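Local coordinates for phenylacetic acid degradation protein PaaI (Thermus thermophilus HB8, PDB 1WLU), which probably hydrolyses acyl-CoA thioesters as a hot dog fold thioesterase linked to phenylacetic acid degradation, at residues A[21-26]-A[44-49]; A[82-87]-A[96-101]. One frame throughout, in Å; residues are numbered along the deposited sequence.

Contact 1: residues A[21-26]-A[44-49]; sequences AVVAGE and YALADS
Leu46 CD1 sits over one face of the flat peptide between Ala24 and Gly25, 4.0 Å from Ala24 C. The same methyl reaches the strand one peptide earlier, 3.7 Å from Val23 O. Another flat group, the peptide after Ser49, meets Val23 CG2, which is 4.1 Å from Ser49 C. The carbonyl of Ala45 is gripped within the helix from both faces: Ser49 N comes from one and Ser49 OG from the other, the hydroxyl 2.8 Å from Ala45 O. Ser49 OG also bonds to His39 of the second subunit, so its buried hydroxyl has two partners.

The contact itself is apolar. Val23 CG1 meets Leu46 CD1 at 3.7 Å, and the two side chains run past one another head to tail. In Leu46, CG is anti to the backbone N (chi1 179°); its CB does not aim at the strand, but CD1 reaches it. That methyl also approaches Gly25 N, at 4.1 Å. Leu11, Val80 and Ala82 close in on Leu46. The axes of segments 21-26 and 44-49 run roughly antiparallel (153°) and approach to 7.9 Å. This is the hot dog fold: the sheet wraps the long central helix.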
# COMPACT_ATOMS: atom_id res chain seq x y z
N ALA A 21 17.64 -9.05 7.45
CA ALA A 21 17.56 -10.49 7.31
C ALA A 21 17.37 -10.89 5.86
O ALA A 21 16.81 -10.14 5.06
CB ALA A 21 16.41 -11.04 8.14
N VAL A 22 17.85 -12.08 5.52
CA VAL A 22 17.69 -12.63 4.18
C VAL A 22 17.13 -14.03 4.36
O VAL A 22 17.69 -14.84 5.11
CB VAL A 22 19.02 -12.72 3.40
CG1 VAL A 22 18.78 -13.38 2.04
CG2 VAL A 22 19.62 -11.33 3.21
N VAL A 23 16.02 -14.31 3.68
CA VAL A 23 15.37 -15.61 3.74
C VAL A 23 15.32 -16.14 2.31
O VAL A 23 15.03 -15.39 1.38
CB VAL A 23 13.94 -15.50 4.31
CG1 VAL A 23 13.22 -16.84 4.20
CG2 VAL A 23 14.00 -15.06 5.77
N ALA A 24 15.60 -17.42 2.14
CA ALA A 24 15.61 -18.02 0.81
C ALA A 24 14.75 -19.26 0.73
O ALA A 24 14.47 -19.92 1.73
CB ALA A 24 17.04 -18.36 0.41
N GLY A 25 14.33 -19.58 -0.49
CA GLY A 25 13.52 -20.76 -0.70
C GLY A 25 13.53 -21.14 -2.16
O GLY A 25 14.13 -20.45 -2.99
N GLU A 26 12.89 -22.25 -2.48
CA GLU A 26 12.81 -22.70 -3.86
C GLU A 26 11.33 -22.92 -4.15
O GLU A 26 10.60 -23.41 -3.30
CB GLU A 26 13.57 -24.02 -4.05
CG GLU A 26 13.62 -24.49 -5.50
CD GLU A 26 14.38 -25.78 -5.68
OE1 GLU A 26 15.54 -25.86 -5.21
OE2 GLU A 26 13.83 -26.72 -6.29
N TYR A 44 4.90 -13.73 -1.08
CA TYR A 44 4.64 -12.83 0.04
C TYR A 44 5.13 -13.46 1.34
O TYR A 44 5.76 -12.79 2.16
CB TYR A 44 3.15 -12.50 0.14
CG TYR A 44 2.81 -11.57 1.29
CD1 TYR A 44 2.64 -12.06 2.59
CD2 TYR A 44 2.67 -10.20 1.08
CE1 TYR A 44 2.34 -11.21 3.65
CE2 TYR A 44 2.37 -9.34 2.13
CZ TYR A 44 2.20 -9.85 3.41
OH TYR A 44 1.89 -8.99 4.44
N ALA A 45 4.85 -14.75 1.53
CA ALA A 45 5.27 -15.43 2.75
C ALA A 45 6.79 -15.34 2.90
O ALA A 45 7.30 -15.16 4.01
CB ALA A 45 4.84 -16.89 2.71
N LEU A 46 7.50 -15.47 1.79
CA LEU A 46 8.95 -15.38 1.79
C LEU A 46 9.39 -13.99 2.26
O LEU A 46 10.21 -13.86 3.16
CB LEU A 46 9.49 -15.64 0.38
CG LEU A 46 11.00 -15.56 0.20
CD1 LEU A 46 11.67 -16.74 0.88
CD2 LEU A 46 11.33 -15.56 -1.29
N ALA A 47 8.83 -12.95 1.64
CA ALA A 47 9.17 -11.58 2.00
C ALA A 47 8.77 -11.27 3.44
O ALA A 47 9.54 -10.66 4.19
CB ALA A 47 8.50 -10.61 1.05
N ASP A 48 7.57 -11.70 3.81
CA ASP A 48 7.06 -11.46 5.15
C ASP A 48 7.94 -12.12 6.21
O ASP A 48 8.10 -11.58 7.31
CB ASP A 48 5.63 -12.00 5.27
CG ASP A 48 4.98 -11.65 6.58
OD1 ASP A 48 4.78 -10.44 6.83
OD2 ASP A 48 4.69 -12.56 7.37
N SER A 49 8.49 -13.28 5.89
CA SER A 49 9.36 -13.98 6.83
C SER A 49 10.64 -13.20 7.08
O SER A 49 11.10 -13.09 8.22
CB SER A 49 9.67 -15.39 6.31
OG SER A 49 8.50 -16.19 6.26

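Contact 2: residues A[82-87]-A[96-101]; sequences ARAVEV and YRVEVV
Ala82 and Ala84, both on strand 79-89, pack on Val98 of the next strand, and this is the tight side of the contact. Val98 straddles the two: CG1 lies 3.7 Å from Ala82 CB, and CG2 lies 3.6 Å from Ala84 CB. Ala50 of helix 40-56 covers both alanines. Four backbone hydrogen bonds tie the strands, pairing Arg83 with Glu99 and Val85 with Arg97. The straightest is Arg83 N to Glu99 O, at 2.8 Å and 171°.

Further along this face, the Glu86 chain runs alongside the Tyr96 ring, its carboxylate plane turned 63° from the ring. Glu86 CG is 3.5 Å from Tyr96 CE2. Tyr96 OH is 2.7 Å from Glu86 OE2, a weak bond; the stronger partner of this carboxylate is Arg58.

The other face is looser, and Arg83 and Val85 are exposed there. Arg83 stretches out and carries its guanidinium over the sheet face to Val101 of the partner strand. Val101 CG2 lies over one face of it, toward the rim, 4.0 Å from Arg83 NH1. A water in the guanidinium plane accepts from Arg83 NH1 and donates to Glu99 OE1, linking charges that do not touch. A turn about CG-CD (chi3 52°) folds Arg97 so that its guanidinium meets Val87 CG2. Leu106 and Arg97 of the third subunit pack on Val87 and Arg97. Together the strands form an antiparallel beta hairpin in the hot dog sheet.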
# COMPACT_ATOMS: atom_id res chain seq x y z
N ALA A 82 14.60 -13.19 -0.23
CA ALA A 82 13.93 -11.97 0.22
C ALA A 82 14.94 -11.28 1.14
O ALA A 82 15.34 -11.83 2.17
CB ALA A 82 12.66 -12.30 0.98
N ARG A 83 15.37 -10.09 0.74
CA ARG A 83 16.36 -9.32 1.47
C ARG A 83 15.71 -8.13 2.17
O ARG A 83 15.29 -7.17 1.52
CB ARG A 83 17.44 -8.83 0.51
CG ARG A 83 18.04 -9.96 -0.31
CD ARG A 83 18.83 -9.44 -1.49
NE ARG A 83 19.40 -10.53 -2.27
CZ ARG A 83 20.09 -10.36 -3.40
NH1 ARG A 83 20.29 -9.14 -3.87
NH2 ARG A 83 20.59 -11.41 -4.04
N ALA A 84 15.63 -8.20 3.50
CA ALA A 84 15.00 -7.15 4.29
C ALA A 84 16.01 -6.19 4.90
O ALA A 84 17.00 -6.61 5.50
CB ALA A 84 14.15 -7.77 5.39
N VAL A 85 15.75 -4.90 4.74
CA VAL A 85 16.60 -3.85 5.30
C VAL A 85 15.70 -2.85 6.02
O VAL A 85 14.55 -2.63 5.63
CB VAL A 85 17.41 -3.11 4.21
CG1 VAL A 85 18.31 -4.10 3.47
CG2 VAL A 85 16.49 -2.40 3.24
N GLU A 86 16.24 -2.24 7.06
CA GLU A 86 15.50 -1.28 7.86
C GLU A 86 15.49 0.11 7.22
O GLU A 86 16.54 0.65 6.89
CB GLU A 86 16.11 -1.21 9.25
CG GLU A 86 15.24 -0.59 10.31
CD GLU A 86 15.84 -0.78 11.68
OE1 GLU A 86 16.80 -0.06 12.01
OE2 GLU A 86 15.37 -1.68 12.41
N VAL A 87 14.29 0.67 7.07
CA VAL A 87 14.12 1.99 6.47
C VAL A 87 13.93 3.06 7.55
O VAL A 87 14.44 4.17 7.44
CB VAL A 87 12.89 2.00 5.52
CG1 VAL A 87 12.64 3.40 4.98
CG2 VAL A 87 13.11 1.02 4.37
N TYR A 96 10.34 -1.52 7.00
CA TYR A 96 11.36 -2.27 6.29
C TYR A 96 11.05 -2.43 4.81
O TYR A 96 9.88 -2.49 4.42
CB TYR A 96 11.52 -3.66 6.90
CG TYR A 96 11.91 -3.63 8.36
CD1 TYR A 96 10.98 -3.28 9.34
CD2 TYR A 96 13.23 -3.82 8.74
CE1 TYR A 96 11.36 -3.11 10.66
CE2 TYR A 96 13.63 -3.64 10.06
CZ TYR A 96 12.69 -3.28 11.01
OH TYR A 96 13.09 -3.03 12.31
N ARG A 97 12.10 -2.49 4.01
CA ARG A 97 11.97 -2.72 2.57
C ARG A 97 12.52 -4.12 2.34
O ARG A 97 13.60 -4.46 2.84
CB ARG A 97 12.80 -1.72 1.76
CG ARG A 97 13.07 -2.21 0.34
CD ARG A 97 13.66 -1.15 -0.58
NE ARG A 97 14.84 -0.50 -0.02
CZ ARG A 97 14.83 0.69 0.57
NH1 ARG A 97 13.69 1.37 0.68
NH2 ARG A 97 15.95 1.20 1.05
N VAL A 98 11.79 -4.93 1.60
CA VAL A 98 12.23 -6.28 1.31
C VAL A 98 12.24 -6.54 -0.19
O VAL A 98 11.19 -6.52 -0.84
CB VAL A 98 11.31 -7.33 1.98
CG1 VAL A 98 11.88 -8.73 1.76
CG2 VAL A 98 11.20 -7.05 3.48
N GLU A 99 13.43 -6.74 -0.74
CA GLU A 99 13.57 -7.02 -2.15
C GLU A 99 13.53 -8.53 -2.38
O GLU A 99 14.25 -9.28 -1.72
CB GLU A 99 14.89 -6.45 -2.68
CG GLU A 99 14.86 -4.94 -2.86
CD GLU A 99 16.19 -4.38 -3.34
OE1 GLU A 99 16.97 -5.14 -3.95
OE2 GLU A 99 16.44 -3.18 -3.11
N VAL A 100 12.67 -8.96 -3.29
CA VAL A 100 12.54 -10.38 -3.62
C VAL A 100 13.31 -10.55 -4.92
O VAL A 100 12.95 -9.99 -5.95
CB VAL A 100 11.07 -10.79 -3.78
CG1 VAL A 100 10.96 -12.27 -4.09
CG2 VAL A 100 10.31 -10.46 -2.50
N VAL A 101 14.38 -11.34 -4.85
CA VAL A 101 15.28 -11.54 -5.98
C VAL A 101 15.46 -13.00 -6.40
O VAL A 101 15.51 -13.90 -5.56
CB VAL A 101 16.67 -10.96 -5.64
CG1 VAL A 101 17.61 -11.09 -6.83
CG2 VAL A 101 16.53 -9.50 -5.22
O HOH W 1 19.04 -6.50 -2.84

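Overall arrangement
After helix 4-8 and strand 12-17 the chain forms strand 20-26, the first strand used by these contacts. It then crosses the non-helical residues 27-39 and enters helix 40-56, where contact 1 closes. Strand 61-70 follows and takes the far edge of this chain's sheet. Strand 79-89 comes back beside strand 20-26. Contact 2 then closes the short turn to strand 93-102. The two contacts follow in series and neither encloses the other. They meet at strand 79-89: Ala21 O and Val23 O probably accept hydrogen bonds from Ala84 N and Ala82 N. Ala82 CB also packs on the helix at Leu46 and Ala47. Together they join three neighbouring strands to the central helix.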